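Hypothetical protein, similar to alpha-acetolactate decarboxylase (Staphylococcus aureus subsp. aureus, PDB 1XV2) probably acts as an alpha-acetolactate decarboxylase, a zinc-dependent enzyme that converts acetolactate to acetoin with release of carbon dioxide. Local coordinates at residues Ile154-Gly160 with His176-Asp182; Asn6-Gly12 with Phe205-His211; Glu23-Asn29 with Lys69-Pro75. All coordinates share one frame; numbering follows the deposited sequence.

Overall arrangement
Contact 1 lies in the large antiparallel sheet, where the hairpin of strands 154-163 and 174-181 supplies two of the three zinc-binding histidines. Contact 2 joins strands 7-11 and 207-211 of the seven-stranded mixed sheet, setting the first strand of the chain beside one almost 200 residues later. Contact 3, the small ladder of 26-27 with 73-74, and then contact 1 are both formed by chain lying between those two strands. The centre of contact 1 is about 21 Å from each of the other centres; contacts 2 and 3, about 18 Å apart, touch through H11 and T25. Contact 1 thus serves the metal site, while contact 2 carries the mixed sheet into the second subunit.

Contact 1 (Ile154-Gly160 with His176-Asp182); sequences IRGAIVG and HIHFADD. With ZN (zinc ion), chain E.
H178 and V159 form an antiparallel hydrogen-bonded pair: H178 N meets V159 O at 2.8 Å, and V159 N returns a bond to H178 O. A157 and A180 form the next such pair. This ladder holds the backbone of H178, and F161 continues it at H176, two residues away; both histidines reach the same zinc ion. H176 holds its ring trans to the main-chain nitrogen (chi1 -176°), which puts NE2 2.3 Å from the zinc. H178 also binds through NE2, and H189 and three waters join them. Behind this first shell, V49 O accepts a hydrogen bond from H178 ND1, orienting the imidazole for the metal.

On the other face of the hairpin, F179 leans over the neighbouring strand. Its CZ comes within 3.6 Å of G156 CA, where glycine has no side chain to obstruct the ring. I158 CG1 and I154 CD1 both meet the ring at its edge, and I158 CG2 presses tightly on I177 CB at 3.5 Å. At the outer end D182 OD2 lies over one guanidinium face of R155, 3.4 Å from NE, a salt bridge of charge alone; Y118 OH bonds to both residues.

Strands 120-127 and 187-195 flank the hairpin in the same curled sheet, their M124 and V190 packing against F179; strand 48-52, of the mixed sheet, lies against the other face at V159 and H178.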
loop_
_atom_site.group_PDB
_atom_site.type_symbol
_atom_site.label_atom_id
_atom_site.label_comp_id
_atom_site.label_asym_id
_atom_site.label_seq_id
_atom_site.Cartn_x
_atom_site.Cartn_y
_atom_site.Cartn_z
ATOM N N ILE A 154 -28.517 11.254 -18.656
ATOM C CA ILE A 154 -28.620 11.696 -17.276
ATOM C C ILE A 154 -27.450 12.617 -16.950
ATOM O O ILE A 154 -26.337 12.432 -17.450
ATOM C CB ILE A 154 -28.608 10.474 -16.325
ATOM C CG1 ILE A 154 -28.914 10.904 -14.892
ATOM C CG2 ILE A 154 -27.256 9.780 -16.394
ATOM C CD1 ILE A 154 -29.107 9.733 -13.943
ATOM N N ARG A 155 -27.708 13.615 -16.114
ATOM C CA ARG A 155 -26.673 14.553 -15.721
ATOM C C ARG A 155 -26.224 14.239 -14.293
ATOM O O ARG A 155 -27.047 14.090 -13.384
ATOM C CB ARG A 155 -27.206 15.985 -15.821
ATOM C CG ARG A 155 -26.159 17.064 -15.628
ATOM C CD ARG A 155 -26.759 18.437 -15.886
ATOM N NE ARG A 155 -25.892 19.513 -15.416
ATOM C CZ ARG A 155 -26.247 20.794 -15.372
ATOM N NH1 ARG A 155 -27.457 21.164 -15.775
ATOM N NH2 ARG A 155 -25.396 21.706 -14.918
ATOM N N GLY A 156 -24.915 14.120 -14.106
ATOM C CA GLY A 156 -24.382 13.813 -12.794
ATOM C C GLY A 156 -22.868 13.838 -12.784
ATOM O O GLY A 156 -22.239 14.424 -13.666
ATOM N N ALA A 157 -22.278 13.192 -11.786
ATOM C CA ALA A 157 -20.831 13.165 -11.671
ATOM C C ALA A 157 -20.305 11.794 -11.295
ATOM O O ALA A 157 -20.896 11.083 -10.480
ATOM C CB ALA A 157 -20.374 14.191 -10.636
ATOM N N ILE A 158 -19.188 11.429 -11.914
ATOM C CA ILE A 158 -18.521 10.171 -11.631
ATOM C C ILE A 158 -17.267 10.555 -10.864
ATOM O O ILE A 158 -16.567 11.488 -11.249
ATOM C CB ILE A 158 -18.052 9.442 -12.911
ATOM C CG1 ILE A 158 -19.247 8.902 -13.699
ATOM C CG2 ILE A 158 -17.088 8.323 -12.537
ATOM C CD1 ILE A 158 -18.850 8.184 -14.979
ATOM N N VAL A 159 -16.990 9.847 -9.779
ATOM C CA VAL A 159 -15.787 10.106 -9.000
ATOM C C VAL A 159 -15.159 8.753 -8.732
ATOM O O VAL A 159 -15.860 7.747 -8.603
ATOM C CB VAL A 159 -16.090 10.819 -7.652
ATOM C CG1 VAL A 159 -16.784 12.147 -7.912
ATOM C CG2 VAL A 159 -16.939 9.930 -6.756
ATOM N N GLY A 160 -13.837 8.720 -8.672
ATOM C CA GLY A 160 -13.161 7.466 -8.426
ATOM C C GLY A 160 -11.661 7.607 -8.371
ATOM O O GLY A 160 -11.125 8.717 -8.327
ATOM N N HIS A 176 -11.710 2.665 -10.400
ATOM C CA HIS A 176 -12.783 2.294 -9.490
ATOM C C HIS A 176 -13.570 3.586 -9.352
ATOM O O HIS A 176 -13.090 4.556 -8.764
ATOM C CB HIS A 176 -12.233 1.834 -8.137
ATOM C CG HIS A 176 -13.291 1.354 -7.192
ATOM N ND1 HIS A 176 -12.998 0.790 -5.969
ATOM C CD2 HIS A 176 -14.642 1.372 -7.283
ATOM C CE1 HIS A 176 -14.123 0.482 -5.347
ATOM N NE2 HIS A 176 -15.134 0.826 -6.123
ATOM N N ILE A 177 -14.774 3.600 -9.916
ATOM C CA ILE A 177 -15.598 4.798 -9.917
ATOM C C ILE A 177 -17.053 4.595 -9.531
ATOM O O ILE A 177 -17.655 3.562 -9.830
ATOM C CB ILE A 177 -15.588 5.446 -11.314
ATOM C CG1 ILE A 177 -15.888 4.380 -12.373
ATOM C CG2 ILE A 177 -14.238 6.094 -11.588
ATOM C CD1 ILE A 177 -16.085 4.929 -13.773
ATOM N N HIS A 178 -17.610 5.608 -8.878
ATOM C CA HIS A 178 -19.006 5.600 -8.462
ATOM C C HIS A 178 -19.668 6.802 -9.121
ATOM O O HIS A 178 -18.987 7.747 -9.516
ATOM C CB HIS A 178 -19.134 5.720 -6.941
ATOM C CG HIS A 178 -18.785 4.466 -6.200
ATOM N ND1 HIS A 178 -18.920 4.350 -4.832
ATOM C CD2 HIS A 178 -18.310 3.275 -6.633
ATOM C CE1 HIS A 178 -18.545 3.140 -4.456
ATOM N NE2 HIS A 178 -18.171 2.468 -5.529
ATOM N N PHE A 179 -20.992 6.765 -9.225
ATOM C CA PHE A 179 -21.745 7.845 -9.848
ATOM C C PHE A 179 -22.869 8.356 -8.950
ATOM O O PHE A 179 -23.422 7.613 -8.141
ATOM C CB PHE A 179 -22.346 7.350 -11.170
ATOM C CG PHE A 179 -23.213 8.364 -11.867
ATOM C CD1 PHE A 179 -22.643 9.398 -12.605
ATOM C CD2 PHE A 179 -24.601 8.283 -11.786
ATOM C CE1 PHE A 179 -23.446 10.340 -13.258
ATOM C CE2 PHE A 179 -25.412 9.217 -12.433
ATOM C CZ PHE A 179 -24.830 10.249 -13.172
ATOM N N ALA A 180 -23.191 9.635 -9.107
ATOM C CA ALA A 180 -24.275 10.277 -8.373
ATOM C C ALA A 180 -24.863 11.322 -9.314
ATOM O O ALA A 180 -24.153 12.211 -9.787
ATOM C CB ALA A 180 -23.758 10.945 -7.092
ATOM N N ASP A 181 -26.157 11.204 -9.596
ATOM C CA ASP A 181 -26.812 12.143 -10.494
ATOM C C ASP A 181 -27.136 13.449 -9.776
ATOM O O ASP A 181 -27.285 13.478 -8.552
ATOM C CB ASP A 181 -28.080 11.510 -11.093
ATOM C CG ASP A 181 -29.265 11.514 -10.135
ATOM O OD1 ASP A 181 -29.061 11.395 -8.904
ATOM O OD2 ASP A 181 -30.412 11.618 -10.629
ATOM N N ASP A 182 -27.219 14.529 -10.548
ATOM C CA ASP A 182 -27.516 15.855 -10.016
ATOM C C ASP A 182 -28.749 15.864 -9.126
ATOM O O ASP A 182 -28.779 16.562 -8.115
ATOM C CB ASP A 182 -27.694 16.848 -11.165
ATOM C CG ASP A 182 -26.367 17.336 -11.724
ATOM O OD1 ASP A 182 -25.389 16.556 -11.717
ATOM O OD2 ASP A 182 -26.302 18.498 -12.180
HETATM ZN ZN ZN E . -17.293 0.394 -5.602
HETATM O O HOH W 1 -29.854 14.485 -12.494
HETATM O O HOH W 2 -18.971 -1.012 -4.549
HETATM O O HOH W 3 -16.550 -1.851 -4.769
HETATM O O HOH W 4 -17.095 -0.151 -3.193
#

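Contact 2 (Asn6-Gly12 with Phe205-His211); sequences NVLYQHG and FETFQQH
Strands 7-11 and 207-211 run parallel at one side of the mixed sheet, L8 beside F208 and Q10 beside Q210. Their backbone bonds include Q209 N to L8 O at 2.8 Å. Where the ladder begins, N6 O receives both E206 N and T207 N.

The F205 ring lies flat against L8, whose CB sits 3.6 Å from the ring centroid, over the face: a CH-pi contact made by the beta methylene; the branched end touches both F205 and F208 through CD2. F208 presents its edge to Q10 NE2. Q210, bent at chi2 (67°), turns its amide back across the ladder. Its OE1 takes Q10 NE2 at 3.0 Å on an in-plane lone pair, and its NE2 approaches G12 O at 2.8 Å from above the carbonyl plane. Q10 NE2 also reaches V170 O, so these buried amides are engaged.

H11 and H211 meet rim to rim beside the Y9 hydroxyl, ND1 to ND1 at 3.0 Å, a hydrogen bond either nitrogen could donate. T25 OG1 engages H11 NE2, and E206 of the second subunit engages H211 NE2; that carboxylate would probably polarise the H211 ring and, through it, the bond to H11.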
loop_
_atom_site.group_PDB
_atom_site.type_symbol
_atom_site.label_atom_id
_atom_site.label_comp_id
_atom_site.label_asym_id
_atom_site.label_seq_id
_atom_site.Cartn_x
_atom_site.Cartn_y
_atom_site.Cartn_z
ATOM N N ASN A 6 -0.887 16.384 -2.214
ATOM C CA ASN A 6 -1.485 15.343 -3.103
ATOM C C ASN A 6 -1.455 13.981 -2.425
ATOM O O ASN A 6 -0.606 13.141 -2.737
ATOM C CB ASN A 6 -0.714 15.269 -4.420
ATOM C CG ASN A 6 -0.874 16.516 -5.259
ATOM O OD1 ASN A 6 -0.191 16.690 -6.267
ATOM N ND2 ASN A 6 -1.787 17.388 -4.853
ATOM N N VAL A 7 -2.389 13.763 -1.504
ATOM C CA VAL A 7 -2.454 12.506 -0.769
ATOM C C VAL A 7 -3.772 11.775 -0.938
ATOM O O VAL A 7 -4.843 12.368 -0.831
ATOM C CB VAL A 7 -2.237 12.734 0.747
ATOM C CG1 VAL A 7 -2.331 11.413 1.497
ATOM C CG2 VAL A 7 -0.889 13.382 0.987
ATOM N N LEU A 8 -3.684 10.480 -1.210
ATOM C CA LEU A 8 -4.870 9.648 -1.352
ATOM C C LEU A 8 -4.993 8.874 -0.047
ATOM O O LEU A 8 -4.068 8.169 0.346
ATOM C CB LEU A 8 -4.715 8.671 -2.519
ATOM C CG LEU A 8 -5.785 7.579 -2.615
ATOM C CD1 LEU A 8 -7.165 8.204 -2.586
ATOM C CD2 LEU A 8 -5.589 6.781 -3.892
ATOM N N TYR A 9 -6.129 9.012 0.621
ATOM C CA TYR A 9 -6.357 8.327 1.887
ATOM C C TYR A 9 -7.243 7.104 1.714
ATOM O O TYR A 9 -8.298 7.170 1.085
ATOM C CB TYR A 9 -7.019 9.273 2.888
ATOM C CG TYR A 9 -7.264 8.657 4.250
ATOM C CD1 TYR A 9 -6.254 8.627 5.216
ATOM C CD2 TYR A 9 -8.510 8.120 4.580
ATOM C CE1 TYR A 9 -6.483 8.084 6.482
ATOM C CE2 TYR A 9 -8.750 7.574 5.841
ATOM C CZ TYR A 9 -7.733 7.563 6.787
ATOM O OH TYR A 9 -7.971 7.048 8.041
ATOM N N GLN A 10 -6.819 5.983 2.281
ATOM C CA GLN A 10 -7.612 4.772 2.189
ATOM C C GLN A 10 -7.752 4.105 3.550
ATOM O O GLN A 10 -6.774 3.931 4.280
ATOM C CB GLN A 10 -6.997 3.797 1.175
ATOM C CG GLN A 10 -7.844 2.554 0.926
ATOM C CD GLN A 10 -7.440 1.787 -0.329
ATOM O OE1 GLN A 10 -7.847 2.128 -1.440
ATOM N NE2 GLN A 10 -6.633 0.747 -0.151
ATOM N N HIS A 11 -8.985 3.762 3.899
ATOM C CA HIS A 11 -9.259 3.088 5.158
ATOM C C HIS A 11 -9.609 1.654 4.797
ATOM O O HIS A 11 -10.598 1.406 4.105
ATOM C CB HIS A 11 -10.435 3.734 5.893
ATOM C CG HIS A 11 -10.850 2.986 7.122
ATOM N ND1 HIS A 11 -10.129 3.025 8.297
ATOM C CD2 HIS A 11 -11.873 2.124 7.336
ATOM C CE1 HIS A 11 -10.690 2.217 9.180
ATOM N NE2 HIS A 11 -11.748 1.658 8.621
ATOM N N GLY A 12 -8.797 0.713 5.265
ATOM C CA GLY A 12 -9.041 -0.680 4.942
ATOM C C GLY A 12 -8.595 -0.907 3.514
ATOM O O GLY A 12 -8.082 0.015 2.871
ATOM N N PHE A 205 -1.388 11.561 -7.452
ATOM C CA PHE A 205 -0.944 11.467 -6.064
ATOM C C PHE A 205 0.529 11.124 -5.880
ATOM O O PHE A 205 1.078 10.265 -6.567
ATOM C CB PHE A 205 -1.805 10.446 -5.306
ATOM C CG PHE A 205 -3.248 10.855 -5.168
ATOM C CD1 PHE A 205 -3.594 12.003 -4.458
ATOM C CD2 PHE A 205 -4.257 10.111 -5.771
ATOM C CE1 PHE A 205 -4.930 12.407 -4.355
ATOM C CE2 PHE A 205 -5.597 10.504 -5.674
ATOM C CZ PHE A 205 -5.933 11.654 -4.965
ATOM N N GLU A 206 1.155 11.811 -4.931
ATOM C CA GLU A 206 2.559 11.605 -4.609
ATOM C C GLU A 206 2.635 10.716 -3.369
ATOM O O GLU A 206 3.616 10.003 -3.158
ATOM C CB GLU A 206 3.225 12.956 -4.323
ATOM C CG GLU A 206 4.736 12.903 -4.156
ATOM C CD GLU A 206 5.326 14.258 -3.804
ATOM O OE1 GLU A 206 4.866 15.272 -4.369
ATOM O OE2 GLU A 206 6.255 14.312 -2.971
ATOM N N THR A 207 1.584 10.762 -2.557
ATOM C CA THR A 207 1.524 9.972 -1.334
ATOM C C THR A 207 0.214 9.204 -1.180
ATOM O O THR A 207 -0.867 9.737 -1.425
ATOM C CB THR A 207 1.698 10.857 -0.089
ATOM O OG1 THR A 207 2.956 11.534 -0.159
ATOM C CG2 THR A 207 1.652 10.007 1.182
ATOM N N PHE A 208 0.341 7.948 -0.766
ATOM C CA PHE A 208 -0.787 7.054 -0.538
ATOM C C PHE A 208 -0.784 6.749 0.955
ATOM O O PHE A 208 0.157 6.143 1.465
ATOM C CB PHE A 208 -0.590 5.764 -1.337
ATOM C CG PHE A 208 -1.629 4.713 -1.075
ATOM C CD1 PHE A 208 -2.949 4.907 -1.457
ATOM C CD2 PHE A 208 -1.278 3.513 -0.463
ATOM C CE1 PHE A 208 -3.908 3.917 -1.233
ATOM C CE2 PHE A 208 -2.229 2.520 -0.236
ATOM C CZ PHE A 208 -3.544 2.722 -0.622
ATOM N N GLN A 209 -1.829 7.174 1.655
ATOM C CA GLN A 209 -1.923 6.946 3.096
ATOM C C GLN A 209 -2.920 5.839 3.431
ATOM O O GLN A 209 -4.133 6.031 3.328
ATOM C CB GLN A 209 -2.326 8.246 3.796
ATOM C CG GLN A 209 -2.311 8.182 5.312
ATOM C CD GLN A 209 -2.608 9.527 5.941
ATOM O OE1 GLN A 209 -2.037 10.538 5.546
ATOM N NE2 GLN A 209 -3.497 9.546 6.929
ATOM N N GLN A 210 -2.400 4.683 3.831
ATOM C CA GLN A 210 -3.231 3.526 4.168
ATOM C C GLN A 210 -3.470 3.413 5.671
ATOM O O GLN A 210 -2.523 3.313 6.449
ATOM C CB GLN A 210 -2.571 2.238 3.662
ATOM C CG GLN A 210 -3.328 0.964 4.020
ATOM C CD GLN A 210 -4.663 0.855 3.309
ATOM O OE1 GLN A 210 -4.717 0.655 2.094
ATOM N NE2 GLN A 210 -5.750 0.989 4.061
ATOM N N HIS A 211 -4.739 3.414 6.068
ATOM C CA HIS A 211 -5.101 3.320 7.478
ATOM C C HIS A 211 -5.733 1.967 7.778
ATOM O O HIS A 211 -6.532 1.457 6.993
ATOM C CB HIS A 211 -6.062 4.454 7.842
ATOM C CG HIS A 211 -6.468 4.470 9.282
ATOM N ND1 HIS A 211 -7.731 4.114 9.704
ATOM C CD2 HIS A 211 -5.776 4.800 10.399
ATOM C CE1 HIS A 211 -7.802 4.225 11.019
ATOM N NE2 HIS A 211 -6.628 4.640 11.465
#

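Contact 3 (Glu23-Asn29 with Lys69-Pro75); sequences EGTATIN and KGDEKVP
I28 and V74 cross at about a right angle, I28 CD1 touching V74 CG1 at 3.7 Å, while the other branch of V74, CG2, packs against A26 CB. The valine thus spreads its two methyl groups over two neighbours, a task for which a beta-branched residue is well shaped, and the small A26 fits against V74 CG2 and L31 on the buried face. With its CG1 anti to the carbonyl carbon (chi1 -76°), I28 also passes obliquely alongside E72, its CG1 near both the backbone O and the carboxylate OE1.

The carboxylate of E72 itself faces back along its own chain. Each oxygen uses its syn lone pair, OE2 receiving K69 N and OE1 receiving G70 N at 2.7 Å, so two bonds fix its rotation and brace the turn. G70, whose backbone angles suit only a residue without a side chain, lets the amide of N29 lie close: ND2 comes within 3.0 Å of G70 CA. N29 N bonds to G70 O at 2.9 Å, on a lone pair of that carbonyl. The methyl of T27 also touches G70 O.

Backbone bonds hold these side chains in register. I28 N meets E72 O, and V74 N meets A26 O at 2.6 Å. T25 N and A26 N both point at V74 O, a classic beta bulge; the first comes from above the carbonyl plane, the second in it. A water bridges T25 OG1 and P75 O, while H11 NE2 engages the same hydroxyl.

The pair 26-27 with 73-74 is a sheet of just two strands. Helix 28-32, which starts directly after strand 26-27, turns L31 onto A26 and V74, and strand 37-42 meets E72 and V74 through L42, fastening the ladder to the mixed sheet.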
loop_
_atom_site.group_PDB
_atom_site.type_symbol
_atom_site.label_atom_id
_atom_site.label_comp_id
_atom_site.label_asym_id
_atom_site.label_seq_id
_atom_site.Cartn_x
_atom_site.Cartn_y
_atom_site.Cartn_z
ATOM N N GLU A 23 -17.231 -5.657 8.632
ATOM C CA GLU A 23 -17.567 -4.835 9.792
ATOM C C GLU A 23 -17.202 -3.366 9.576
ATOM O O GLU A 23 -16.148 -3.056 9.026
ATOM C CB GLU A 23 -16.851 -5.353 11.045
ATOM C CG GLU A 23 -17.537 -6.531 11.719
ATOM C CD GLU A 23 -16.834 -6.970 12.995
ATOM O OE1 GLU A 23 -16.419 -6.095 13.784
ATOM O OE2 GLU A 23 -16.711 -8.191 13.214
ATOM N N GLY A 24 -18.080 -2.462 10.000
ATOM C CA GLY A 24 -17.793 -1.044 9.862
ATOM C C GLY A 24 -16.701 -0.723 10.862
ATOM O O GLY A 24 -16.853 -1.004 12.048
ATOM N N THR A 25 -15.598 -0.142 10.401
ATOM C CA THR A 25 -14.489 0.159 11.300
ATOM C C THR A 25 -14.095 1.626 11.356
ATOM O O THR A 25 -13.216 2.013 12.128
ATOM C CB THR A 25 -13.259 -0.664 10.915
ATOM O OG1 THR A 25 -12.938 -0.415 9.539
ATOM C CG2 THR A 25 -13.537 -2.143 11.104
ATOM N N ALA A 26 -14.732 2.438 10.522
ATOM C CA ALA A 26 -14.468 3.870 10.492
ATOM C C ALA A 26 -15.794 4.588 10.262
ATOM O O ALA A 26 -16.722 4.036 9.670
ATOM C CB ALA A 26 -13.476 4.209 9.385
ATOM N N THR A 27 -15.871 5.823 10.736
ATOM C CA THR A 27 -17.079 6.623 10.617
ATOM C C THR A 27 -17.049 7.522 9.379
ATOM O O THR A 27 -15.979 7.935 8.933
ATOM C CB THR A 27 -17.237 7.483 11.895
ATOM O OG1 THR A 27 -18.266 6.925 12.721
ATOM C CG2 THR A 27 -17.552 8.917 11.559
ATOM N N ILE A 28 -18.222 7.820 8.825
ATOM C CA ILE A 28 -18.302 8.698 7.657
ATOM C C ILE A 28 -17.634 10.030 7.987
ATOM O O ILE A 28 -16.840 10.551 7.203
ATOM C CB ILE A 28 -19.769 8.971 7.248
ATOM C CG1 ILE A 28 -20.354 7.748 6.543
ATOM C CG2 ILE A 28 -19.840 10.201 6.342
ATOM C CD1 ILE A 28 -19.705 7.441 5.197
ATOM N N ASN A 29 -17.965 10.574 9.157
ATOM C CA ASN A 29 -17.401 11.839 9.615
ATOM C C ASN A 29 -15.879 11.771 9.702
ATOM O O ASN A 29 -15.188 12.731 9.359
ATOM C CB ASN A 29 -17.973 12.212 10.991
ATOM C CG ASN A 29 -19.417 12.690 10.922
ATOM O OD1 ASN A 29 -20.090 12.806 11.946
ATOM N ND2 ASN A 29 -19.893 12.980 9.718
ATOM N N LYS A 69 -25.884 10.662 7.556
ATOM C CA LYS A 69 -25.863 11.523 8.732
ATOM C C LYS A 69 -24.428 11.833 9.147
ATOM O O LYS A 69 -24.120 12.955 9.555
ATOM C CB LYS A 69 -26.600 10.852 9.896
ATOM C CG LYS A 69 -26.559 11.651 11.191
ATOM C CD LYS A 69 -27.271 10.924 12.323
ATOM C CE LYS A 69 -27.185 11.707 13.627
ATOM N NZ LYS A 69 -27.861 10.991 14.743
ATOM N N GLY A 70 -23.557 10.833 9.044
ATOM C CA GLY A 70 -22.166 11.026 9.412
ATOM C C GLY A 70 -21.628 10.003 10.401
ATOM O O GLY A 70 -20.426 9.748 10.447
ATOM N N ASP A 71 -22.518 9.403 11.182
ATOM C CA ASP A 71 -22.116 8.419 12.181
ATOM C C ASP A 71 -22.100 6.987 11.649
ATOM O O ASP A 71 -21.710 6.061 12.362
ATOM C CB ASP A 71 -23.047 8.503 13.391
ATOM C CG ASP A 71 -24.474 8.127 13.053
ATOM O OD1 ASP A 71 -25.043 8.738 12.124
ATOM O OD2 ASP A 71 -25.027 7.220 13.713
ATOM N N GLU A 72 -22.531 6.797 10.405
ATOM C CA GLU A 72 -22.536 5.462 9.817
ATOM C C GLU A 72 -21.099 4.965 9.722
ATOM O O GLU A 72 -20.179 5.757 9.535
ATOM C CB GLU A 72 -23.169 5.479 8.420
ATOM C CG GLU A 72 -24.628 5.915 8.392
ATOM C CD GLU A 72 -24.798 7.419 8.332
ATOM O OE1 GLU A 72 -23.805 8.149 8.540
ATOM O OE2 GLU A 72 -25.936 7.873 8.078
ATOM N N LYS A 73 -20.909 3.659 9.854
ATOM C CA LYS A 73 -19.569 3.084 9.786
ATOM C C LYS A 73 -19.267 2.485 8.410
ATOM O O LYS A 73 -20.174 2.062 7.696
ATOM C CB LYS A 73 -19.404 2.015 10.873
ATOM C CG LYS A 73 -19.364 2.585 12.287
ATOM C CD LYS A 73 -19.145 1.508 13.342
ATOM C CE LYS A 73 -20.342 0.571 13.451
ATOM N NZ LYS A 73 -20.185 -0.424 14.559
ATOM N N VAL A 74 -17.988 2.461 8.047
ATOM C CA VAL A 74 -17.553 1.915 6.762
ATOM C C VAL A 74 -16.413 0.915 6.957
ATOM O O VAL A 74 -15.551 1.103 7.810
ATOM C CB VAL A 74 -17.069 3.040 5.813
ATOM C CG1 VAL A 74 -18.177 4.057 5.610
ATOM C CG2 VAL A 74 -15.834 3.713 6.384
ATOM N N PRO A 75 -16.406 -0.171 6.170
ATOM C CA PRO A 75 -15.366 -1.201 6.257
ATOM C C PRO A 75 -14.226 -0.948 5.272
ATOM O O PRO A 75 -13.125 -1.478 5.435
ATOM C CB PRO A 75 -16.132 -2.469 5.926
ATOM C CG PRO A 75 -17.045 -1.994 4.843
ATOM C CD PRO A 75 -17.546 -0.654 5.368
HETATM O O HOH W 5 -12.221 -2.395 7.915
#